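Local coordinates for uncharacterized protein DUF1285 (PDB 2RA9), which is of unknown function but adopts a fold built of repeated structural motifs and is possibly involved in signal transduction, at residues P78-D83 against S96-T101; H104-K109 against V118-E123. All blocks are in the same frame, centred on the assembly; numbering follows the deposited sequence.

Interactions 1 and 2 illustrate how one mixed sheet is held in two ways, by backbone pairing and by side-chain packing. Interaction 1 joins strands 79-86 and 93-97 as a hairpin; the chain then passes into strand 102-106, the next neighbour in the same sheet, whose end opens interaction 2 against strand 118-121. The two centres lie 12 Å apart, yet they share an apolar layer: L79 CD1 meets L122 CD1 at 3.7 Å, and I81 CD1 comes within 4.1 Å of L120 CB. A sodium ion, bound at N140 and F142, lies about 9 Å from the side chain of I108 in interaction 2.

Interaction 1. Residues P78-D83 against S96-T101; sequences PLLIVD and STSIGT. With EDO (1,2-ethanediol), chain D.
Strand 79-83 runs antiparallel to 96-97, forming part of a beta hairpin in a six-stranded mixed sheet, and the pairing is interrupted by a classic beta bulge: V82 and D83 both face S96. I81 and T97 form a non-hydrogen-bonded pair. Beyond it S96 O accepts from V82 N at 2.9 Å and, weakly, from D83 N, while S96 N returns a bond to D83 O at 3.0 Å. At the other end S98 N reaches L80 O at 2.9 Å, where the type I turn T97-G100 takes the chain out of the strand. V82 fits against this exit, with CG2 over the T97 carbonyl carbon and CG1 beside S98 CB. Deeper in, L79 swings its CD2 methyl across the end of I99 at about a right angle, 3.7 Å from CD1. The T97 and T101 hydroxyls, at the start of the turn and just after it, are hydrogen-bonded, OG1 to OG1, at 2.6 Å. Helix 44-51 covers I99 and T101 from beyond the hairpin. S98 OG, placed between its backbone N and carbonyl carbon (chi1 65°), accepts from a water at 2.8 Å, and that water in turn accepts from L80 N.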
ATOM      1  N   PRO A  78       1.964   3.350   2.989  1.00 10.30           N
ATOM      2  CA  PRO A  78       1.582   4.268   1.905  1.00 11.11           C
ATOM      3  C   PRO A  78       0.215   3.955   1.284  1.00 12.21           C
ATOM      4  O   PRO A  78      -0.396   4.824   0.658  1.00 11.52           O
ATOM      5  CB  PRO A  78       2.698   4.041   0.859  1.00 11.44           C
ATOM      6  CG  PRO A  78       3.259   2.710   1.171  1.00 10.70           C
ATOM      7  CD  PRO A  78       3.185   2.602   2.652  1.00 10.64           C
ATOM      8  N   LEU A  79      -0.237   2.705   1.448  1.00 11.66           N
ATOM      9  CA  LEU A  79      -1.441   2.226   0.810  1.00 10.92           C
ATOM     10  C   LEU A  79      -2.260   1.439   1.828  1.00 10.80           C
ATOM     11  O   LEU A  79      -1.704   0.738   2.662  1.00 11.31           O
ATOM     12  CB  LEU A  79      -1.080   1.335  -0.364  1.00 11.53           C
ATOM     13  CG  LEU A  79      -0.452   2.066  -1.562  1.00 12.49           C
ATOM     14  CD1 LEU A  79       0.217   1.145  -2.485  1.00 15.74           C
ATOM     15  CD2 LEU A  79      -1.488   2.945  -2.282  1.00 13.65           C
ATOM     16  N   LEU A  80      -3.587   1.585   1.762  1.00 11.09           N
ATOM     17  CA  LEU A  80      -4.510   0.827   2.589  1.00 11.22           C
ATOM     18  C   LEU A  80      -5.250  -0.175   1.676  1.00 11.48           C
ATOM     19  O   LEU A  80      -6.014   0.214   0.775  1.00 12.89           O
ATOM     20  CB  LEU A  80      -5.536   1.775   3.222  1.00 12.64           C
ATOM     21  CG  LEU A  80      -6.455   1.093   4.258  1.00 13.97           C
ATOM     22  CD1 LEU A  80      -5.725   0.910   5.562  1.00 14.19           C
ATOM     23  CD2 LEU A  80      -7.748   1.877   4.431  1.00 17.20           C
ATOM     24  N   ILE A  81      -5.042  -1.448   1.948  1.00 10.56           N
ATOM     25  CA  ILE A  81      -5.677  -2.526   1.216  1.00 11.55           C
ATOM     26  C   ILE A  81      -7.120  -2.706   1.690  1.00 11.71           C
ATOM     27  O   ILE A  81      -7.384  -2.904   2.866  1.00 14.00           O
ATOM     28  CB  ILE A  81      -4.899  -3.823   1.362  1.00 11.05           C
ATOM     29  CG1 ILE A  81      -3.555  -3.713   0.617  1.00 13.88           C
ATOM     30  CG2 ILE A  81      -5.748  -5.022   0.835  1.00 13.88           C
ATOM     31  CD1 ILE A  81      -2.519  -4.816   0.900  1.00 15.30           C
ATOM     32  N   VAL A  82      -8.071  -2.655   0.770  1.00 13.83           N
ATOM     33  CA  VAL A  82      -9.495  -2.729   1.127  1.00 14.62           C
ATOM     34  C   VAL A  82     -10.177  -3.968   0.518  1.00 14.51           C
ATOM     35  O   VAL A  82     -11.289  -4.316   0.927  1.00 17.45           O
ATOM     36  CB  VAL A  82     -10.233  -1.448   0.776  1.00 16.75           C
ATOM     37  CG1 VAL A  82      -9.634  -0.286   1.534  1.00 17.57           C
ATOM     38  CG2 VAL A  82     -10.295  -1.137  -0.764  1.00 16.81           C
ATOM     39  N   ASP A  83      -9.527  -4.644  -0.428  1.00 14.68           N
ATOM     40  CA  ASP A  83     -10.091  -5.849  -1.060  1.00 15.14           C
ATOM     41  C   ASP A  83      -8.976  -6.715  -1.579  1.00 13.08           C
ATOM     42  O   ASP A  83      -7.845  -6.248  -1.798  1.00 14.86           O
ATOM     43  CB  ASP A  83     -11.046  -5.431  -2.197  1.00 18.22           C
ATOM     44  CG  ASP A  83     -12.108  -6.464  -2.519  1.00 26.57           C
ATOM     45  OD1 ASP A  83     -12.179  -7.517  -1.865  1.00 25.55           O
ATOM     46  OD2 ASP A  83     -12.877  -6.197  -3.467  1.00 35.26           O
ATOM     47  N   SER A  96      -6.518  -4.640  -3.920  1.00 13.55           N
ATOM     48  CA  SER A  96      -6.808  -3.280  -4.320  1.00 14.37           C
ATOM     49  C   SER A  96      -6.882  -2.385  -3.096  1.00 13.10           C
ATOM     50  O   SER A  96      -7.065  -2.854  -1.967  1.00 13.76           O
ATOM     51  CB  SER A  96      -8.068  -3.213  -5.173  1.00 18.12           C
ATOM     52  OG  SER A  96      -9.199  -3.518  -4.419  1.00 23.27           O
ATOM     53  N   THR A  97      -6.710  -1.093  -3.319  1.00 12.19           N
ATOM     54  CA  THR A  97      -6.479  -0.168  -2.231  1.00 11.32           C
ATOM     55  C   THR A  97      -7.568   0.918  -2.168  1.00 12.53           C
ATOM     56  O   THR A  97      -8.374   1.105  -3.096  1.00 13.44           O
ATOM     57  CB  THR A  97      -5.114   0.512  -2.365  1.00 12.46           C
ATOM     58  OG1 THR A  97      -5.147   1.386  -3.485  1.00 13.13           O
ATOM     59  CG2 THR A  97      -4.008  -0.509  -2.525  1.00 12.53           C
ATOM     60  N   SER A  98      -7.546   1.718  -1.115  1.00 12.06           N
ATOM     61  CA  SER A  98      -8.567   2.747  -0.916  1.00 11.69           C
ATOM     62  C   SER A  98      -8.524   3.865  -1.938  1.00 12.01           C
ATOM     63  O   SER A  98      -9.511   4.555  -2.124  1.00 15.06           O
ATOM     64  CB  SER A  98      -8.432   3.359   0.459  1.00 13.38           C
ATOM     65  OG  SER A  98      -7.204   4.064   0.606  1.00 14.21           O
ATOM     66  N   ILE A  99      -7.374   4.061  -2.583  1.00 12.78           N
ATOM     67  CA  ILE A  99      -7.229   5.047  -3.673  1.00 13.05           C
ATOM     68  C   ILE A  99      -7.411   4.423  -5.085  1.00 14.00           C
ATOM     69  O   ILE A  99      -7.277   5.091  -6.101  1.00 14.25           O
ATOM     70  CB  ILE A  99      -5.919   5.813  -3.575  1.00 13.01           C
ATOM     71  CG1 ILE A  99      -4.712   4.908  -3.735  1.00 12.48           C
ATOM     72  CG2 ILE A  99      -5.910   6.640  -2.278  1.00 13.93           C
ATOM     73  CD1 ILE A  99      -3.381   5.633  -4.005  1.00 12.65           C
ATOM     74  N   GLY A 100      -7.762   3.142  -5.126  1.00 13.35           N
ATOM     75  CA  GLY A 100      -8.083   2.479  -6.369  1.00 15.16           C
ATOM     76  C   GLY A 100      -6.913   1.855  -7.096  1.00 13.14           C
ATOM     77  O   GLY A 100      -7.071   1.517  -8.258  1.00 15.33           O
ATOM     78  N   THR A 101      -5.772   1.617  -6.426  1.00 14.03           N
ATOM     79  CA  THR A 101      -4.666   0.931  -7.086  1.00 13.21           C
ATOM     80  C   THR A 101      -4.859  -0.569  -6.979  1.00 12.82           C
ATOM     81  O   THR A 101      -5.494  -1.049  -6.034  1.00 13.97           O
ATOM     82  CB  THR A 101      -3.269   1.346  -6.542  1.00 14.01           C
ATOM     83  OG1 THR A 101      -3.150   1.077  -5.147  1.00 13.33           O
ATOM     84  CG2 THR A 101      -3.001   2.837  -6.763  1.00 14.12           C
TER
HETATM   85  C1  EDO D 160     -12.146  -8.227   1.191  1.00 32.26           C
HETATM   86  O1  EDO D 160     -12.804  -8.185   2.454  1.00 26.15           O
HETATM   87  C2  EDO D 160     -12.367  -9.573   0.528  1.00 35.73           C
HETATM   88  O2  EDO D 160     -13.661  -9.605  -0.074  1.00 39.79           O
HETATM   89  O   HOH W   1      -4.632   3.419  -0.274  1.00 12.27           O

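Interaction 2. Residues H104-K109 against V118-E123; sequences HNVDIK and VYLPLE. With EDO (1,2-ethanediol), chain F.
V106 overlaps the flank of L120 with one methyl and the end of L122 with the other. Its CG1, turned anti to the backbone N (chi1 179°), rests 3.8 Å from L120 CB and also lies beside P121 O. CG2 points to the other neighbour and meets L122 CD2, likewise at 3.8 Å. The V106 and L120 side chains cross at about a right angle, whereas V106 and L122 meet at a slant. This packing joins the edge strand 102-106 to strand 118-121 and the loop that follows it, the two strands not being adjacent in their mixed sheet; F138 of helix 135-141 also touches L120. A G1 beta bulge, N105 and V106 both facing L93, lies where the edge strand turns a corner. One water joins the two backbones, accepting from D107 N at 2.8 Å and donating to P121 O at 2.7 Å. A second joins H104 O to the E123 carboxylate, weakly at OE1, which is also hydrogen-bonded to H103 ND1. Past the corner D107 forms an Asx turn, its OD1 accepting from K109 N at 3.0 Å from above the carboxylate plane. D107 OD2 accepts from Q110 NE2 and makes a salt bridge with K109 NZ whose hydrogen bond, at 3.4 Å, is weak.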
ATOM      1  N   HIS A 104      -0.674  -7.125  -8.042  1.00 17.38           N
ATOM      2  CA  HIS A 104      -0.706  -8.552  -8.341  1.00 17.31           C
ATOM      3  C   HIS A 104       0.414  -9.284  -7.651  1.00 16.73           C
ATOM      4  O   HIS A 104       1.362  -8.700  -7.141  1.00 18.67           O
ATOM      5  CB  HIS A 104      -0.598  -8.788  -9.858  1.00 17.80           C
ATOM      6  CG  HIS A 104      -1.556  -7.968 -10.662  1.00 21.28           C
ATOM      7  ND1 HIS A 104      -2.901  -8.248 -10.741  1.00 25.18           N
ATOM      8  CD2 HIS A 104      -1.363  -6.844 -11.396  1.00 22.81           C
ATOM      9  CE1 HIS A 104      -3.496  -7.355 -11.512  1.00 24.77           C
ATOM     10  NE2 HIS A 104      -2.586  -6.485 -11.913  1.00 28.09           N
ATOM     11  N   ASN A 105       0.286 -10.606  -7.629  1.00 19.21           N
ATOM     12  CA  ASN A 105       1.330 -11.475  -7.137  1.00 19.26           C
ATOM     13  C   ASN A 105       1.707 -11.223  -5.685  1.00 16.43           C
ATOM     14  O   ASN A 105       2.861 -11.366  -5.276  1.00 20.14           O
ATOM     15  CB  ASN A 105       2.553 -11.398  -8.068  1.00 20.54           C
ATOM     16  CG  ASN A 105       2.196 -11.749  -9.487  1.00 28.64           C
ATOM     17  OD1 ASN A 105       1.524 -12.759  -9.727  1.00 28.90           O
ATOM     18  ND2 ASN A 105       2.622 -10.911 -10.447  1.00 32.96           N
ATOM     19  N   VAL A 106       0.699 -10.930  -4.879  1.00 15.69           N
ATOM     20  CA  VAL A 106       0.941 -10.572  -3.493  1.00 15.90           C
ATOM     21  C   VAL A 106       0.959 -11.818  -2.625  1.00 16.69           C
ATOM     22  O   VAL A 106       0.060 -12.640  -2.716  1.00 16.56           O
ATOM     23  CB  VAL A 106      -0.101  -9.548  -2.993  1.00 15.07           C
ATOM     24  CG1 VAL A 106       0.139  -9.187  -1.510  1.00 16.68           C
ATOM     25  CG2 VAL A 106      -0.038  -8.304  -3.836  1.00 15.64           C
ATOM     26  N   ASP A 107       2.005 -11.949  -1.822  1.00 17.74           N
ATOM     27  CA  ASP A 107       2.347 -13.205  -1.154  1.00 18.06           C
ATOM     28  C   ASP A 107       2.037 -13.145   0.358  1.00 16.99           C
ATOM     29  O   ASP A 107       2.721 -12.484   1.118  1.00 17.53           O
ATOM     30  CB  ASP A 107       3.811 -13.521  -1.393  1.00 18.20           C
ATOM     31  CG  ASP A 107       4.217 -14.903  -0.947  1.00 23.97           C
ATOM     32  OD1 ASP A 107       3.381 -15.622  -0.344  1.00 24.37           O
ATOM     33  OD2 ASP A 107       5.409 -15.259  -1.196  1.00 25.83           O
ATOM     34  N   ILE A 108       0.990 -13.853   0.760  1.00 16.37           N
ATOM     35  CA  ILE A 108       0.586 -13.969   2.156  1.00 16.01           C
ATOM     36  C   ILE A 108       1.758 -14.352   3.064  1.00 16.59           C
ATOM     37  O   ILE A 108       1.871 -13.875   4.180  1.00 16.79           O
ATOM     38  CB  ILE A 108      -0.597 -15.011   2.284  1.00 16.57           C
ATOM     39  CG1 ILE A 108      -1.917 -14.402   1.763  1.00 19.26           C
ATOM     40  CG2 ILE A 108      -0.764 -15.481   3.716  1.00 20.64           C
ATOM     41  CD1 ILE A 108      -2.996 -15.427   1.386  1.00 23.18           C
ATOM     42  N   LYS A 109       2.630 -15.239   2.587  1.00 17.59           N
ATOM     43  CA  LYS A 109       3.769 -15.727   3.352  1.00 19.49           C
ATOM     44  C   LYS A 109       4.727 -14.603   3.784  1.00 19.16           C
ATOM     45  O   LYS A 109       5.452 -14.722   4.779  1.00 17.83           O
ATOM     46  CB  LYS A 109       4.508 -16.729   2.465  1.00 22.93           C
ATOM     47  CG  LYS A 109       5.669 -17.450   3.049  1.00 30.10           C
ATOM     48  CD  LYS A 109       6.236 -18.454   2.023  1.00 29.47           C
ATOM     49  CE  LYS A 109       6.716 -17.781   0.727  1.00 34.02           C
ATOM     50  NZ  LYS A 109       7.627 -16.613   0.964  1.00 38.66           N
ATOM     51  N   VAL A 118      -1.653  -5.607  10.066  1.00 13.46           N
ATOM     52  CA  VAL A 118      -1.012  -6.540   9.169  1.00 13.87           C
ATOM     53  C   VAL A 118      -0.715  -5.795   7.872  1.00 11.78           C
ATOM     54  O   VAL A 118      -1.516  -4.996   7.385  1.00 12.75           O
ATOM     55  CB  VAL A 118      -1.901  -7.727   8.889  1.00 15.93           C
ATOM     56  CG1 VAL A 118      -1.265  -8.662   7.835  1.00 16.86           C
ATOM     57  CG2 VAL A 118      -2.184  -8.483  10.193  1.00 18.78           C
ATOM     58  N   TYR A 119       0.470  -6.068   7.341  1.00 11.76           N
ATOM     59  CA  TYR A 119       0.961  -5.420   6.119  1.00 12.73           C
ATOM     60  C   TYR A 119       1.378  -6.435   5.085  1.00 11.70           C
ATOM     61  O   TYR A 119       1.940  -7.442   5.428  1.00 13.07           O
ATOM     62  CB  TYR A 119       2.148  -4.503   6.423  1.00 14.42           C
ATOM     63  CG  TYR A 119       1.879  -3.474   7.473  1.00 13.22           C
ATOM     64  CD1 TYR A 119       1.992  -3.787   8.819  1.00 14.06           C
ATOM     65  CD2 TYR A 119       1.560  -2.172   7.142  1.00 12.60           C
ATOM     66  CE1 TYR A 119       1.782  -2.855   9.782  1.00 14.12           C
ATOM     67  CE2 TYR A 119       1.320  -1.201   8.143  1.00 13.13           C
ATOM     68  CZ  TYR A 119       1.399  -1.561   9.451  1.00 13.28           C
ATOM     69  OH  TYR A 119       1.201  -0.633  10.436  1.00 16.24           O
ATOM     70  N   LEU A 120       1.083  -6.171   3.809  1.00 13.69           N
ATOM     71  CA  LEU A 120       1.490  -7.053   2.724  1.00 13.48           C
ATOM     72  C   LEU A 120       2.442  -6.318   1.797  1.00 12.17           C
ATOM     73  O   LEU A 120       2.221  -5.148   1.493  1.00 13.27           O
ATOM     74  CB  LEU A 120       0.280  -7.563   1.921  1.00 15.23           C
ATOM     75  CG  LEU A 120      -0.700  -8.488   2.661  1.00 15.55           C
ATOM     76  CD1 LEU A 120      -1.979  -8.762   1.864  1.00 18.11           C
ATOM     77  CD2 LEU A 120      -0.019  -9.809   3.072  1.00 17.92           C
ATOM     78  N   PRO A 121       3.482  -6.997   1.302  1.00 14.06           N
ATOM     79  CA  PRO A 121       4.429  -6.279   0.466  1.00 14.53           C
ATOM     80  C   PRO A 121       3.969  -6.196  -0.992  1.00 14.64           C
ATOM     81  O   PRO A 121       3.445  -7.155  -1.550  1.00 16.49           O
ATOM     82  CB  PRO A 121       5.716  -7.085   0.632  1.00 17.55           C
ATOM     83  CG  PRO A 121       5.230  -8.503   0.856  1.00 17.62           C
ATOM     84  CD  PRO A 121       3.903  -8.392   1.532  1.00 15.36           C
ATOM     85  N   LEU A 122       4.117  -5.000  -1.549  1.00 13.86           N
ATOM     86  CA  LEU A 122       3.735  -4.693  -2.910  1.00 14.63           C
ATOM     87  C   LEU A 122       4.994  -4.281  -3.655  1.00 15.44           C
ATOM     88  O   LEU A 122       6.107  -4.478  -3.172  1.00 19.29           O
ATOM     89  CB  LEU A 122       2.690  -3.559  -2.912  1.00 12.31           C
ATOM     90  CG  LEU A 122       1.555  -3.694  -1.893  1.00 12.86           C
ATOM     91  CD1 LEU A 122       0.703  -2.473  -1.854  1.00 13.81           C
ATOM     92  CD2 LEU A 122       0.719  -4.958  -2.114  1.00 15.72           C
ATOM     93  N   GLU A 123       4.826  -3.632  -4.798  1.00 15.63           N
ATOM     94  CA  GLU A 123       5.968  -3.261  -5.628  1.00 15.94           C
ATOM     95  C   GLU A 123       6.609  -1.984  -5.148  1.00 15.51           C
ATOM     96  O   GLU A 123       6.073  -1.282  -4.315  1.00 13.98           O
ATOM     97  CB  GLU A 123       5.518  -3.114  -7.086  1.00 18.29           C
ATOM     98  CG  GLU A 123       4.595  -1.959  -7.369  1.00 23.85           C
ATOM     99  CD  GLU A 123       3.104  -2.268  -7.286  1.00 29.55           C
ATOM    100  OE1 GLU A 123       2.706  -3.271  -6.634  1.00 25.96           O
ATOM    101  OE2 GLU A 123       2.328  -1.479  -7.893  1.00 30.71           O
TER
HETATM  102  C1  EDO F 162      -6.452  -4.656  10.801  1.00 25.38           C
HETATM  103  O1  EDO F 162      -6.054  -4.066  12.047  1.00 29.40           O
HETATM  104  C2  EDO F 162      -5.269  -5.328  10.114  1.00 20.65           C
HETATM  105  O2  EDO F 162      -4.277  -4.363   9.691  1.00 16.30           O
HETATM  106  O   HOH W   2       2.452  -6.552  -5.944  1.00 26.94           O
HETATM  107  O   HOH W   3       3.830  -9.817  -1.990  1.00 25.45           O